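Local coordinates for protein tail lysozyme, putative (Geobacter sulfurreducens, PDB 2IA7) that is of unknown function but, as a putative tail lysozyme of the gp25-like family, probably serves in the baseplate of a phage tail-like assembly, at residues L92-A97 with D110-V115; S37-L42 with F122-P127; E32-S37 with P88-L93. All blocks are in the same frame, centred on the assembly; numbering follows the deposited sequence.

Interaction 1 of 3, residues L92-A97 with D110-V115; sequences LLSVTA and DIEYRV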
loop_
_atom_site.group_PDB
_atom_site.type_symbol
_atom_site.label_atom_id
_atom_site.label_comp_id
_atom_site.label_asym_id
_atom_site.label_seq_id
_atom_site.Cartn_x
_atom_site.Cartn_y
_atom_site.Cartn_z
ATOM N N LEU A 92 10.268 -4.794 3.576
ATOM C CA LEU A 92 9.201 -4.524 4.498
ATOM C C LEU A 92 9.484 -5.074 5.885
ATOM O O LEU A 92 9.827 -6.231 5.992
ATOM C CB LEU A 92 7.897 -5.168 4.024
ATOM C CG LEU A 92 7.320 -4.663 2.704
ATOM C CD1 LEU A 92 6.058 -5.493 2.303
ATOM C CD2 LEU A 92 7.065 -3.160 2.682
ATOM N N LEU A 93 9.271 -4.267 6.920
ATOM C CA LEU A 93 9.470 -4.624 8.330
ATOM C C LEU A 93 8.143 -4.899 9.052
ATOM O O LEU A 93 8.050 -5.844 9.818
ATOM C CB LEU A 93 10.200 -3.499 9.069
ATOM C CG LEU A 93 11.551 -3.105 8.458
ATOM C CD1 LEU A 93 12.222 -1.991 9.211
ATOM C CD2 LEU A 93 12.507 -4.282 8.356
ATOM N N SER A 94 7.102 -4.107 8.784
ATOM C CA SER A 94 5.796 -4.256 9.438
ATOM C C SER A 94 4.772 -3.722 8.457
ATOM O O SER A 94 4.950 -2.643 7.912
ATOM C CB SER A 94 5.737 -3.417 10.732
ATOM O OG SER A 94 4.583 -3.801 11.449
ATOM N N VAL A 95 3.664 -4.428 8.293
ATOM C CA VAL A 95 2.468 -3.952 7.586
ATOM C C VAL A 95 1.273 -4.248 8.489
ATOM O O VAL A 95 0.950 -5.424 8.720
ATOM C CB VAL A 95 2.300 -4.577 6.181
ATOM C CG1 VAL A 95 1.018 -4.066 5.531
ATOM C CG2 VAL A 95 3.533 -4.236 5.311
ATOM N N THR A 96 0.578 -3.212 8.947
ATOM C CA THR A 96 -0.599 -3.375 9.826
ATOM C C THR A 96 -1.757 -2.523 9.352
ATOM O O THR A 96 -1.616 -1.308 9.112
ATOM C CB THR A 96 -0.262 -2.870 11.266
ATOM O OG1 THR A 96 0.869 -3.579 11.743
ATOM C CG2 THR A 96 -1.456 -3.023 12.251
ATOM N N ALA A 97 -2.917 -3.142 9.232
ATOM C CA ALA A 97 -4.149 -2.451 8.873
ATOM C C ALA A 97 -4.909 -2.062 10.101
ATOM O O ALA A 97 -5.504 -2.894 10.762
ATOM C CB ALA A 97 -5.002 -3.374 7.958
ATOM N N ASP A 110 -0.364 1.006 8.207
ATOM C CA ASP A 110 0.901 1.459 8.773
ATOM C C ASP A 110 1.996 0.530 8.245
ATOM O O ASP A 110 1.997 -0.662 8.517
ATOM C CB ASP A 110 0.831 1.386 10.268
ATOM C CG ASP A 110 -0.254 2.308 10.847
ATOM O OD1 ASP A 110 -0.263 3.487 10.534
ATOM O OD2 ASP A 110 -1.007 1.777 11.746
ATOM N N ILE A 111 2.914 1.095 7.476
ATOM C CA ILE A 111 3.936 0.414 6.769
ATOM C C ILE A 111 5.299 0.910 7.255
ATOM O O ILE A 111 5.638 2.064 7.072
ATOM C CB ILE A 111 3.818 0.634 5.240
ATOM C CG1 ILE A 111 2.427 0.212 4.701
ATOM C CG2 ILE A 111 4.926 -0.167 4.554
ATOM C CD1 ILE A 111 2.136 0.664 3.281
ATOM N N GLU A 112 6.062 -0.007 7.832
ATOM C CA GLU A 112 7.442 0.300 8.269
ATOM C C GLU A 112 8.330 -0.460 7.314
ATOM O O GLU A 112 8.090 -1.636 7.014
ATOM C CB GLU A 112 7.726 -0.132 9.719
ATOM C CG GLU A 112 6.831 0.445 10.756
ATOM C CD GLU A 112 7.182 -0.019 12.179
ATOM O OE1 GLU A 112 8.415 -0.100 12.500
ATOM O OE2 GLU A 112 6.209 -0.315 12.941
ATOM N N TYR A 113 9.354 0.192 6.795
ATOM C CA TYR A 113 10.220 -0.410 5.831
ATOM C C TYR A 113 11.639 0.136 5.931
ATOM O O TYR A 113 11.879 1.196 6.497
ATOM C CB TYR A 113 9.642 -0.233 4.439
ATOM C CG TYR A 113 9.548 1.200 3.960
ATOM C CD1 TYR A 113 10.619 1.826 3.261
ATOM C CD2 TYR A 113 8.392 1.969 4.180
ATOM C CE1 TYR A 113 10.500 3.138 2.808
ATOM C CE2 TYR A 113 8.283 3.265 3.726
ATOM C CZ TYR A 113 9.318 3.847 3.008
ATOM O OH TYR A 113 9.200 5.150 2.602
ATOM N N ARG A 114 12.556 -0.647 5.400
ATOM C CA ARG A 114 14.002 -0.330 5.321
ATOM C C ARG A 114 14.370 -0.081 3.857
ATOM O O ARG A 114 14.022 -0.855 2.962
ATOM C CB ARG A 114 14.826 -1.508 5.871
ATOM C CG ARG A 114 16.312 -1.293 5.846
ATOM C CD ARG A 114 17.035 -2.491 6.463
ATOM N NE ARG A 114 16.876 -3.657 5.630
ATOM C CZ ARG A 114 17.685 -4.027 4.639
ATOM N NH1 ARG A 114 18.765 -3.341 4.346
ATOM N NH2 ARG A 114 17.398 -5.104 3.933
ATOM N N VAL A 115 14.988 1.062 3.563
ATOM C CA VAL A 115 15.549 1.326 2.251
ATOM C C VAL A 115 16.865 0.618 2.152
ATOM O O VAL A 115 17.754 0.851 2.949
ATOM C CB VAL A 115 15.704 2.842 1.993
ATOM C CG1 VAL A 115 16.410 3.095 0.665
ATOM C CG2 VAL A 115 14.294 3.478 1.949
HETATM O O HOH W 1 3.094 -1.738 10.707
#
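L93 and S94 both turn their amides onto one carbonyl, E112 O, and so interrupt an otherwise regular antiparallel pairing with a classic beta bulge. The bond from L93 N to E112 O measures 2.9 Å and that from S94 N to the same oxygen 3.2 Å; both donors approach from the same face of the carbonyl plane, tilted about 29° from it. The nearly helical psi of L93, -40°, is characteristic of the first bulge position and lets two successive amides face one carbonyl. E112 N returns a bond to S94 O and closes the bulge; regular alternation follows with V95-I111 (non-hydrogen-bonded) and T96-D110 (hydrogen-bonded).

The CB of L93 points toward the partner strand, 3.5 Å from E112 O. With CG anti to the carbonyl carbon (chi1 -56°), the side chain runs along that backbone: CG passes 4.0 Å from Y113 CA, and CD1 ends 4.0 Å from Y113 C, close to the amide of R114. The extended side chain of E112 runs alongside S94, with OE2 3.8 Å from S94 CB. A water molecule farther along joins S94 OG and T96 OG1, and donates to D110 O at 2.7 Å.

The other side is apolar. L92 CD2 packs 4.1 Å from I111 CG2, and V95 CG2 approaches the same methyl more loosely. L92 and V95 also touch K80 of helix 69-86, whereas I111 and Y113 meet helix 30-42, so two helices share this face. Strand 106-115 is the middle strand, paired beyond this contact with strand 120-129 through I111 with L124 and Y113 with F122.

Interaction 2 of 3, residues S37-L42 with F122-P127; sequences SIRIIL and FNLVYP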
loop_
_atom_site.group_PDB
_atom_site.type_symbol
_atom_site.label_atom_id
_atom_site.label_comp_id
_atom_site.label_asym_id
_atom_site.label_seq_id
_atom_site.Cartn_x
_atom_site.Cartn_y
_atom_site.Cartn_z
ATOM N N SER A 37 6.418 5.824 -4.961
ATOM C CA SER A 37 6.221 4.518 -5.590
ATOM C C SER A 37 5.269 3.606 -4.777
ATOM O O SER A 37 4.336 3.018 -5.328
ATOM C CB SER A 37 7.559 3.801 -5.805
ATOM O OG SER A 37 7.320 2.484 -6.294
ATOM N N ILE A 38 5.491 3.532 -3.472
ATOM C CA ILE A 38 4.606 2.831 -2.576
ATOM C C ILE A 38 3.165 3.330 -2.743
ATOM O O ILE A 38 2.245 2.531 -2.945
ATOM C CB ILE A 38 5.016 2.948 -1.107
ATOM C CG1 ILE A 38 6.324 2.169 -0.881
ATOM C CG2 ILE A 38 3.960 2.351 -0.209
ATOM C CD1 ILE A 38 6.991 2.501 0.479
ATOM N N ARG A 39 2.993 4.619 -2.771
ATOM C CA ARG A 39 1.652 5.158 -2.918
ATOM C C ARG A 39 1.040 4.849 -4.261
ATOM O O ARG A 39 -0.161 4.636 -4.370
ATOM C CB ARG A 39 1.637 6.661 -2.638
ATOM C CG ARG A 39 2.011 7.025 -1.202
ATOM C CD ARG A 39 1.918 8.515 -0.905
ATOM N NE ARG A 39 2.803 9.408 -1.661
ATOM C CZ ARG A 39 3.994 9.879 -1.267
ATOM N NH1 ARG A 39 4.483 9.665 -0.056
ATOM N NH2 ARG A 39 4.620 10.727 -2.070
ATOM N N ILE A 40 1.848 4.918 -5.322
ATOM C CA ILE A 40 1.390 4.555 -6.674
ATOM C C ILE A 40 0.949 3.124 -6.738
ATOM O O ILE A 40 -0.128 2.822 -7.234
ATOM C CB ILE A 40 2.458 4.829 -7.736
ATOM C CG1 ILE A 40 2.699 6.335 -7.886
ATOM C CG2 ILE A 40 2.092 4.267 -9.070
ATOM C CD1 ILE A 40 3.998 6.667 -8.607
ATOM N N ILE A 41 1.769 2.235 -6.222
ATOM C CA ILE A 41 1.453 0.819 -6.272
ATOM C C ILE A 41 0.161 0.470 -5.564
ATOM O O ILE A 41 -0.693 -0.207 -6.110
ATOM C CB ILE A 41 2.608 -0.027 -5.671
ATOM C CG1 ILE A 41 3.860 0.126 -6.517
ATOM C CG2 ILE A 41 2.199 -1.513 -5.521
ATOM C CD1 ILE A 41 5.128 -0.140 -5.764
ATOM N N LEU A 42 -0.012 0.991 -4.338
ATOM C CA LEU A 42 -1.191 0.645 -3.508
ATOM C C LEU A 42 -2.458 1.305 -4.109
ATOM O O LEU A 42 -3.557 0.787 -3.976
ATOM C CB LEU A 42 -0.991 0.990 -2.051
ATOM C CG LEU A 42 0.201 0.319 -1.364
ATOM C CD1 LEU A 42 0.276 0.685 0.113
ATOM C CD2 LEU A 42 0.133 -1.213 -1.619
ATOM N N PHE A 122 11.933 3.922 7.508
ATOM C CA PHE A 122 10.904 4.908 7.327
ATOM C C PHE A 122 9.553 4.306 7.670
ATOM O O PHE A 122 9.385 3.081 7.703
ATOM C CB PHE A 122 10.892 5.425 5.879
ATOM C CG PHE A 122 12.082 6.142 5.517
ATOM C CD1 PHE A 122 12.176 7.481 5.736
ATOM C CD2 PHE A 122 13.125 5.476 4.940
ATOM C CE1 PHE A 122 13.325 8.145 5.404
ATOM C CE2 PHE A 122 14.247 6.115 4.615
ATOM C CZ PHE A 122 14.362 7.436 4.816
ATOM N N ASN A 123 8.592 5.184 7.929
ATOM C CA ASN A 123 7.204 4.801 8.155
ATOM C C ASN A 123 6.351 5.498 7.108
ATOM O O ASN A 123 6.666 6.619 6.661
ATOM C CB ASN A 123 6.769 5.212 9.558
ATOM C CG ASN A 123 5.455 4.530 9.992
ATOM O OD1 ASN A 123 5.423 3.317 10.211
ATOM N ND2 ASN A 123 4.390 5.339 10.160
ATOM N N LEU A 124 5.258 4.855 6.681
ATOM C CA LEU A 124 4.326 5.456 5.785
ATOM C C LEU A 124 2.960 4.941 6.158
ATOM O O LEU A 124 2.817 3.761 6.440
ATOM C CB LEU A 124 4.645 5.006 4.358
ATOM C CG LEU A 124 3.872 5.599 3.203
ATOM C CD1 LEU A 124 4.727 5.732 1.928
ATOM C CD2 LEU A 124 2.653 4.682 2.924
ATOM N N VAL A 125 1.979 5.834 6.188
ATOM C CA VAL A 125 0.617 5.488 6.507
ATOM C C VAL A 125 -0.183 5.649 5.225
ATOM O O VAL A 125 -0.253 6.750 4.673
ATOM C CB VAL A 125 0.041 6.378 7.604
ATOM C CG1 VAL A 125 -1.417 6.025 7.877
ATOM C CG2 VAL A 125 0.897 6.263 8.899
ATOM N N TYR A 126 -0.768 4.568 4.733
ATOM C CA TYR A 126 -1.506 4.593 3.488
ATOM C C TYR A 126 -3.003 4.470 3.776
ATOM O O TYR A 126 -3.439 3.443 4.307
ATOM C CB TYR A 126 -1.064 3.474 2.533
ATOM C CG TYR A 126 -1.652 3.728 1.176
ATOM C CD1 TYR A 126 -1.092 4.663 0.311
ATOM C CD2 TYR A 126 -2.807 3.068 0.783
ATOM C CE1 TYR A 126 -1.694 4.967 -0.931
ATOM C CE2 TYR A 126 -3.408 3.375 -0.441
ATOM C CZ TYR A 126 -2.852 4.318 -1.271
ATOM O OH TYR A 126 -3.512 4.513 -2.465
ATOM N N PRO A 127 -3.819 5.472 3.392
ATOM C CA PRO A 127 -5.253 5.362 3.646
ATOM C C PRO A 127 -6.052 4.644 2.543
ATOM O O PRO A 127 -5.965 4.976 1.335
ATOM C CB PRO A 127 -5.684 6.819 3.765
ATOM C CG PRO A 127 -4.757 7.531 2.831
ATOM C CD PRO A 127 -3.461 6.780 2.812
HETATM O O HOH W 2 -2.180 6.297 -4.016
#
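The phenol ring of Y126 lies between L42 of the helix and the following proline of its own strand. L42 CB stands 3.8 Å from the ring centroid, only 14° off the normal, a CH-pi contact over the face. The opposite face is met by P127 CD, displaced toward the rim. In the ring plane, at the edge, sits a water molecule bound to Y126 OH. The guanidinium of R39 runs nearly coplanar with the ring, 6° apart, but it is the aliphatic base of the arginine that touches: R39 CB comes 4.1 Å from Y126 CE1.

The leucine runs from over the hydroxyl half of the ring back toward its root, against the direction of the tyrosine, and its CD1 ends 3.8 Å from Y126 CG. With CG anti to the backbone N (chi1 -168°), the ring reaches across to the last helical turn and places its hydroxyl beside R39 O and L42 C. There the water donates to R39 O at 2.6 Å and binds Y126 OH at 2.7 Å.

One turn earlier, I38 and L124 reach toward each other tip to tip, with I38 CG2 4.1 Å from L124 CD1. I38 and L42 also touch L83 of helix 69-86, and L42 meets I111 of the middle strand, which extends the apolar packing inward.

No direct hydrogen bond joins the two segments. Dispersion and CH-pi packing hold helix 30-42 on the sheet and set its position without directional bonds. The one polar link is made through water, which supplies a proton to R39 O and bridges it to Y126 OH near the C-terminal end of the helix.

Interaction 3 of 3, residues E32-S37 with P88-L93; sequences EDIAES and PRIELL
D33 and R89 form the polar part of the contact, a salt bridge in which two guanidinium nitrogens grip one carboxylate oxygen end-on. R89 NH1 lies 2.9 Å from D33 OD2 and R89 NH2 3.0 Å from the same atom, which stays close to the guanidinium plane. The carboxylate is turned steeply, 71° from that plane. Its OD2 offers the anti lone pair to NH1, while NH2 meets it from above the carboxylate plane. The bonds are somewhat bent, as expected when two donors share one acceptor. R89 NH2 also forms a salt bridge with E87, so the guanidinium has two acidic partners, which probably helps keep it charged and limits its rotation.

Van der Waals contact with the flat group comes from I34. Its CG1 sits over the centre of one guanidinium face, 3.5 Å from R89 CZ, and its CD1 continues along the arginine to 3.8 Å from R89 CB. A bend in the arginine at chi3 (-65°) brings the guanidinium across the isoleucine.

The apolar pair of the contact is I34 with I90, whose side chains pass one another side by side and touch through their CG2 methyls. The modelled separation of I34 CG2 and I90 CG2, 3.3 Å, is shorter than usual van der Waals contact, so the exact distance is doubtful. Both residues also touch Y113 of the neighbouring strand.

The whole is a helix-on-sheet contact of an alpha+beta fold: an early turn of helix 30-42 is fixed by ionic and apolar contacts to the turn leading from helix 69-86 into the first strand of a three-stranded antiparallel sheet.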
loop_
_atom_site.group_PDB
_atom_site.type_symbol
_atom_site.label_atom_id
_atom_site.label_comp_id
_atom_site.label_asym_id
_atom_site.label_seq_id
_atom_site.Cartn_x
_atom_site.Cartn_y
_atom_site.Cartn_z
ATOM N N GLU A 32 12.351 9.644 -1.369
ATOM C CA GLU A 32 11.101 10.274 -1.715
ATOM C C GLU A 32 10.481 9.581 -2.886
ATOM O O GLU A 32 9.263 9.394 -2.909
ATOM C CB GLU A 32 11.306 11.750 -2.036
ATOM C CG GLU A 32 11.972 12.549 -0.864
ATOM C CD GLU A 32 12.675 13.848 -1.301
ATOM O OE1 GLU A 32 11.962 14.882 -1.350
ATOM O OE2 GLU A 32 13.921 13.831 -1.577
ATOM N N ASP A 33 11.259 9.187 -3.880
ATOM C CA ASP A 33 10.726 8.391 -4.996
ATOM C C ASP A 33 10.130 7.058 -4.533
ATOM O O ASP A 33 9.157 6.634 -5.080
ATOM C CB ASP A 33 11.813 8.129 -6.017
ATOM C CG ASP A 33 11.285 7.510 -7.297
ATOM O OD1 ASP A 33 10.533 8.188 -8.025
ATOM O OD2 ASP A 33 11.618 6.365 -7.614
ATOM N N ILE A 34 10.754 6.414 -3.539
ATOM C CA ILE A 34 10.252 5.174 -2.950
ATOM C C ILE A 34 8.913 5.390 -2.282
ATOM O O ILE A 34 7.977 4.600 -2.463
ATOM C CB ILE A 34 11.288 4.600 -1.972
ATOM C CG1 ILE A 34 12.441 4.018 -2.782
ATOM C CG2 ILE A 34 10.651 3.515 -1.065
ATOM C CD1 ILE A 34 13.642 3.675 -1.913
ATOM N N ALA A 35 8.789 6.455 -1.477
ATOM C CA ALA A 35 7.517 6.745 -0.816
ATOM C C ALA A 35 6.409 6.980 -1.838
ATOM O O ALA A 35 5.327 6.406 -1.745
ATOM C CB ALA A 35 7.647 7.938 0.103
ATOM N N GLU A 36 6.740 7.718 -2.894
ATOM C CA GLU A 36 5.790 7.939 -3.980
ATOM C C GLU A 36 5.418 6.640 -4.694
ATOM O O GLU A 36 4.269 6.407 -5.005
ATOM C CB GLU A 36 6.363 8.959 -4.946
ATOM C CG GLU A 36 5.417 9.379 -6.022
ATOM C CD GLU A 36 6.058 10.383 -6.952
ATOM O OE1 GLU A 36 6.741 9.946 -7.877
ATOM O OE2 GLU A 36 5.894 11.595 -6.725
ATOM N N SER A 37 6.418 5.824 -4.961
ATOM C CA SER A 37 6.221 4.518 -5.590
ATOM C C SER A 37 5.269 3.606 -4.777
ATOM O O SER A 37 4.336 3.018 -5.328
ATOM C CB SER A 37 7.559 3.801 -5.805
ATOM O OG SER A 37 7.320 2.484 -6.294
ATOM N N PRO A 88 11.222 -3.168 -5.232
ATOM C CA PRO A 88 12.355 -3.952 -4.731
ATOM C C PRO A 88 13.393 -3.168 -3.954
ATOM O O PRO A 88 14.348 -3.762 -3.376
ATOM C CB PRO A 88 12.945 -4.544 -6.020
ATOM C CG PRO A 88 12.574 -3.630 -7.077
ATOM C CD PRO A 88 11.196 -3.117 -6.695
ATOM N N ARG A 89 13.299 -1.854 -3.955
ATOM C CA ARG A 89 14.279 -0.998 -3.242
ATOM C C ARG A 89 14.095 -1.009 -1.728
ATOM O O ARG A 89 14.967 -0.553 -1.003
ATOM C CB ARG A 89 14.178 0.432 -3.738
ATOM C CG ARG A 89 14.697 0.602 -5.146
ATOM C CD ARG A 89 14.550 2.006 -5.661
ATOM N NE ARG A 89 13.140 2.343 -5.781
ATOM C CZ ARG A 89 12.681 3.500 -6.208
ATOM N NH1 ARG A 89 13.508 4.463 -6.588
ATOM N NH2 ARG A 89 11.368 3.703 -6.277
ATOM N N ILE A 90 13.015 -1.623 -1.264
ATOM C CA ILE A 90 12.719 -1.731 0.176
ATOM C C ILE A 90 12.613 -3.145 0.678
ATOM O O ILE A 90 12.312 -4.040 -0.096
ATOM C CB ILE A 90 11.439 -0.915 0.537
ATOM C CG1 ILE A 90 10.158 -1.587 0.030
ATOM C CG2 ILE A 90 11.579 0.517 0.011
ATOM C CD1 ILE A 90 8.872 -0.822 0.339
ATOM N N GLU A 91 12.833 -3.307 1.985
ATOM C CA GLU A 91 12.505 -4.509 2.734
ATOM C C GLU A 91 11.385 -4.113 3.653
ATOM O O GLU A 91 11.487 -3.194 4.424
ATOM C CB GLU A 91 13.698 -4.991 3.596
ATOM C CG GLU A 91 13.277 -6.180 4.446
ATOM C CD GLU A 91 14.336 -6.693 5.413
ATOM O OE1 GLU A 91 15.227 -5.921 5.841
ATOM O OE2 GLU A 91 14.223 -7.889 5.800
ATOM N N LEU A 92 10.268 -4.794 3.576
ATOM C CA LEU A 92 9.201 -4.524 4.498
ATOM C C LEU A 92 9.484 -5.074 5.885
ATOM O O LEU A 92 9.827 -6.231 5.992
ATOM C CB LEU A 92 7.897 -5.168 4.024
ATOM C CG LEU A 92 7.320 -4.663 2.704
ATOM C CD1 LEU A 92 6.058 -5.493 2.303
ATOM C CD2 LEU A 92 7.065 -3.160 2.682
ATOM N N LEU A 93 9.271 -4.267 6.920
ATOM C CA LEU A 93 9.470 -4.624 8.330
ATOM C C LEU A 93 8.143 -4.899 9.052
ATOM O O LEU A 93 8.050 -5.844 9.818
ATOM C CB LEU A 93 10.200 -3.499 9.069
ATOM C CG LEU A 93 11.551 -3.105 8.458
ATOM C CD1 LEU A 93 12.222 -1.991 9.211
ATOM C CD2 LEU A 93 12.507 -4.282 8.356
#

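How the interactions relate
The three contacts lie close together, with centres 8 to 10 Å apart, around one antiparallel sheet of strands 90-98, 106-115 and 120-129. Interaction 1 joins the first two strands; interactions 2 and 3 bring helix 30-42 against strand 120-129 at one edge and, at the other, the loop and start of strand 90-98. The helix thus spans the sheet, its earlier half in interaction 3 and its later half in interaction 2. The segments of interactions 1 and 3 overlap at L92-L93, and the R114-E91 salt bridge connects them. Along the chain, the helix precedes every strand, so interactions 2 and 3 close long loops, whereas interaction 1 is a local hairpin; together they tie the N-terminal helix to the C-terminal sheet.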